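Local coordinates for aerobactin synthase IucC (Klebsiella pneumoniae, PDB 6CN7), which probably catalyses the ATP-dependent joining of a second N6-acetyl-N6-hydroxylysine to N2-citryl-N6-acetyl-N6-hydroxylysine, completing the siderophore aerobactin, at residues Val320-Pro325 and Trp353-Cys358. The protein carries 5 engineered substitutions. Sequence-based numbering, arbitrary orientation.
Sequences VILGEP and WRENPC
Gly323 and Glu355 tie the two segments together where Ile321-Pro325 and Trp353-Pro357 run at 148° to each other, in roughly opposed directions. One backbone bond links them, from Glu355 N to Gly323 O over 2.9 Å. Gly323 N, which in a regular hydrogen-bonded antiparallel pair would donate to the main-chain O of Glu355, donates instead to Glu355 OE1 at 2.8 Å, nearly straight at 164°, and OE1 accepts through its anti lone pair. CG anti to the backbone N (chi1 -154°) and the extended chain beyond it carry the carboxylate of Glu355 across to Gly323 N; OE2, the other oxygen, accepts from Trp360 NE1, which helps fix the carboxylate's rotation. Next to this pair, Glu324 CA makes a CA-H...O contact with Trp353 O (3.4 Å), and Pro325 sets its CD against the same oxygen.

Within the IucA/IucC family region, the segments join two sheets. Strand 320-321 edges a mixed sheet beside strand 436-442, whereas strand 350-355 belongs to a large antiparallel sheet, pairing with strands 272-275 and 326-330; the chain passes from one sheet to the other through residues 322-325.

Toward Glu324, the extended chains of Glu324 and Arg354 run alongside one another, their flat ends only 17° from parallel. Glu324 OE2 approaches the guanidinium from its rim, a long salt bridge of 3.5 Å to Arg354 NE, while Arg354 NH1 pairs with Asp444. At the Leu322 end, Leu322 CD1 packs against Pro357 CG at 4.0 Å, the leucine roughly perpendicular to the proline, and its methyls also lie against Glu355 O.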
ATOM      1  N   VAL A 320     -29.415  19.210 -18.551  1.00 53.94           N
ATOM      2  CA  VAL A 320     -28.126  19.300 -19.225  1.00 54.57           C
ATOM      3  C   VAL A 320     -27.443  17.943 -19.167  1.00 54.95           C
ATOM      4  O   VAL A 320     -27.501  17.249 -18.145  1.00 53.51           O
ATOM      5  CB  VAL A 320     -27.232  20.384 -18.587  1.00 55.25           C
ATOM      6  CG1 VAL A 320     -25.845  20.397 -19.233  1.00 60.28           C
ATOM      7  CG2 VAL A 320     -27.888  21.753 -18.700  1.00 52.46           C
ATOM      8  N   ILE A 321     -26.792  17.572 -20.265  1.00 56.45           N
ATOM      9  CA  ILE A 321     -26.014  16.344 -20.360  1.00 59.24           C
ATOM     10  C   ILE A 321     -24.542  16.734 -20.365  1.00 59.86           C
ATOM     11  O   ILE A 321     -24.037  17.273 -21.358  1.00 64.08           O
ATOM     12  CB  ILE A 321     -26.380  15.540 -21.616  1.00 65.40           C
ATOM     13  CG1 ILE A 321     -27.834  15.057 -21.545  1.00 63.70           C
ATOM     14  CG2 ILE A 321     -25.428  14.362 -21.807  1.00 69.26           C
ATOM     15  CD1 ILE A 321     -28.118  14.057 -20.435  1.00 62.91           C
ATOM     16  N   LEU A 322     -23.850  16.465 -19.262  1.00 59.99           N
ATOM     17  CA  LEU A 322     -22.413  16.690 -19.199  1.00 63.43           C
ATOM     18  C   LEU A 322     -21.696  15.575 -19.949  1.00 66.45           C
ATOM     19  O   LEU A 322     -21.929  14.390 -19.689  1.00 67.83           O
ATOM     20  CB  LEU A 322     -21.947  16.756 -17.744  1.00 61.61           C
ATOM     21  CG  LEU A 322     -22.532  17.921 -16.936  1.00 60.95           C
ATOM     22  CD1 LEU A 322     -22.153  17.819 -15.470  1.00 58.97           C
ATOM     23  CD2 LEU A 322     -22.080  19.258 -17.503  1.00 61.75           C
ATOM     24  N   GLY A 323     -20.826  15.956 -20.884  1.00 67.28           N
ATOM     25  CA  GLY A 323     -20.231  15.015 -21.805  1.00 67.78           C
ATOM     26  C   GLY A 323     -18.854  14.527 -21.376  1.00 65.87           C
ATOM     27  O   GLY A 323     -18.217  15.064 -20.474  1.00 57.09           O
ATOM     28  N   GLU A 324     -18.408  13.469 -22.058  1.00 70.32           N
ATOM     29  CA  GLU A 324     -17.069  12.903 -21.901  1.00 72.55           C
ATOM     30  C   GLU A 324     -16.313  13.107 -23.208  1.00 69.51           C
ATOM     31  O   GLU A 324     -16.352  12.242 -24.097  1.00 73.47           O
ATOM     32  CB  GLU A 324     -17.141  11.419 -21.539  1.00 76.53           C
ATOM     33  CG  GLU A 324     -17.726  11.150 -20.163  1.00 84.14           C
ATOM     34  CD  GLU A 324     -17.753   9.673 -19.816  1.00 90.26           C
ATOM     35  OE1 GLU A 324     -17.414   8.848 -20.694  1.00 92.47           O
ATOM     36  OE2 GLU A 324     -18.109   9.341 -18.664  1.00 92.06           O
ATOM     37  N   PRO A 325     -15.614  14.232 -23.384  1.00 63.09           N
ATOM     38  CA  PRO A 325     -14.985  14.497 -24.689  1.00 64.02           C
ATOM     39  C   PRO A 325     -13.777  13.625 -24.982  1.00 68.39           C
ATOM     40  O   PRO A 325     -13.477  13.396 -26.160  1.00 73.37           O
ATOM     41  CB  PRO A 325     -14.600  15.979 -24.596  1.00 61.24           C
ATOM     42  CG  PRO A 325     -14.489  16.252 -23.134  1.00 63.99           C
ATOM     43  CD  PRO A 325     -15.511  15.383 -22.473  1.00 61.23           C
ATOM     44  N   TRP A 353     -11.943  12.167 -19.271  1.00 60.53           N
ATOM     45  CA  TRP A 353     -12.150  13.588 -19.032  1.00 59.02           C
ATOM     46  C   TRP A 353     -13.639  13.893 -19.099  1.00 61.27           C
ATOM     47  O   TRP A 353     -14.313  13.515 -20.064  1.00 62.35           O
ATOM     48  CB  TRP A 353     -11.381  14.429 -20.051  1.00 55.40           C
ATOM     49  CG  TRP A 353      -9.895  14.282 -19.928  1.00 60.85           C
ATOM     50  CD1 TRP A 353      -9.104  13.381 -20.581  1.00 65.78           C
ATOM     51  CD2 TRP A 353      -9.020  15.056 -19.097  1.00 62.28           C
ATOM     52  NE1 TRP A 353      -7.791  13.547 -20.209  1.00 65.84           N
ATOM     53  CE2 TRP A 353      -7.712  14.568 -19.299  1.00 63.48           C
ATOM     54  CE3 TRP A 353      -9.215  16.112 -18.203  1.00 62.10           C
ATOM     55  CZ2 TRP A 353      -6.607  15.101 -18.640  1.00 61.72           C
ATOM     56  CZ3 TRP A 353      -8.115  16.641 -17.549  1.00 61.54           C
ATOM     57  CH2 TRP A 353      -6.828  16.135 -17.771  1.00 62.34           C
ATOM     58  N   ARG A 354     -14.148  14.565 -18.071  1.00 60.58           N
ATOM     59  CA  ARG A 354     -15.568  14.851 -17.944  1.00 59.60           C
ATOM     60  C   ARG A 354     -15.811  16.352 -17.941  1.00 58.75           C
ATOM     61  O   ARG A 354     -14.958  17.142 -17.526  1.00 59.65           O
ATOM     62  CB  ARG A 354     -16.150  14.254 -16.663  1.00 65.17           C
ATOM     63  CG  ARG A 354     -16.533  12.796 -16.769  1.00 73.44           C
ATOM     64  CD  ARG A 354     -17.332  12.391 -15.552  1.00 77.88           C
ATOM     65  NE  ARG A 354     -17.688  10.978 -15.555  1.00 84.51           N
ATOM     66  CZ  ARG A 354     -18.278  10.363 -14.537  1.00 91.21           C
ATOM     67  NH1 ARG A 354     -18.569   9.072 -14.620  1.00 97.48           N
ATOM     68  NH2 ARG A 354     -18.574  11.037 -13.433  1.00 88.54           N
ATOM     69  N   GLU A 355     -16.999  16.727 -18.398  1.00 59.73           N
ATOM     70  CA  GLU A 355     -17.405  18.123 -18.458  1.00 64.45           C
ATOM     71  C   GLU A 355     -17.828  18.596 -17.071  1.00 63.65           C
ATOM     72  O   GLU A 355     -18.713  18.002 -16.448  1.00 61.47           O
ATOM     73  CB  GLU A 355     -18.545  18.277 -19.461  1.00 67.13           C
ATOM     74  CG  GLU A 355     -18.664  19.647 -20.079  1.00 71.62           C
ATOM     75  CD  GLU A 355     -19.668  19.677 -21.212  1.00 79.10           C
ATOM     76  OE1 GLU A 355     -20.178  18.599 -21.579  1.00 80.48           O
ATOM     77  OE2 GLU A 355     -19.947  20.776 -21.735  1.00 83.30           O
ATOM     78  N   ASN A 356     -17.185  19.654 -16.587  1.00 67.13           N
ATOM     79  CA  ASN A 356     -17.525  20.254 -15.303  1.00 73.27           C
ATOM     80  C   ASN A 356     -18.783  21.112 -15.450  1.00 71.99           C
ATOM     81  O   ASN A 356     -18.963  21.771 -16.475  1.00 76.42           O
ATOM     82  CB  ASN A 356     -16.356  21.107 -14.802  1.00 80.55           C
ATOM     83  CG  ASN A 356     -16.600  21.721 -13.431  1.00 89.36           C
ATOM     84  OD1 ASN A 356     -17.691  22.204 -13.131  1.00 93.05           O
ATOM     85  ND2 ASN A 356     -15.565  21.726 -12.600  1.00 92.40           N
ATOM     86  N   PRO A 357     -19.677  21.111 -14.455  1.00 69.88           N
ATOM     87  CA  PRO A 357     -20.871  21.967 -14.554  1.00 67.30           C
ATOM     88  C   PRO A 357     -20.584  23.412 -14.932  1.00 68.99           C
ATOM     89  O   PRO A 357     -21.372  24.014 -15.673  1.00 67.49           O
ATOM     90  CB  PRO A 357     -21.474  21.860 -13.148  1.00 65.72           C
ATOM     91  CG  PRO A 357     -21.117  20.490 -12.709  1.00 65.21           C
ATOM     92  CD  PRO A 357     -19.759  20.197 -13.300  1.00 68.33           C
ATOM     93  N   CYS A 358     -19.477  23.988 -14.456  1.00 71.32           N
ATOM     94  CA  CYS A 358     -19.229  25.411 -14.668  1.00 77.64           C
ATOM     95  C   CYS A 358     -19.248  25.794 -16.141  1.00 77.97           C
ATOM     96  O   CYS A 358     -19.446  26.971 -16.462  1.00 74.35           O
ATOM     97  CB  CYS A 358     -17.888  25.813 -14.053  1.00 86.35           C
ATOM     98  SG  CYS A 358     -16.461  25.468 -15.100  1.00 95.58           S
TER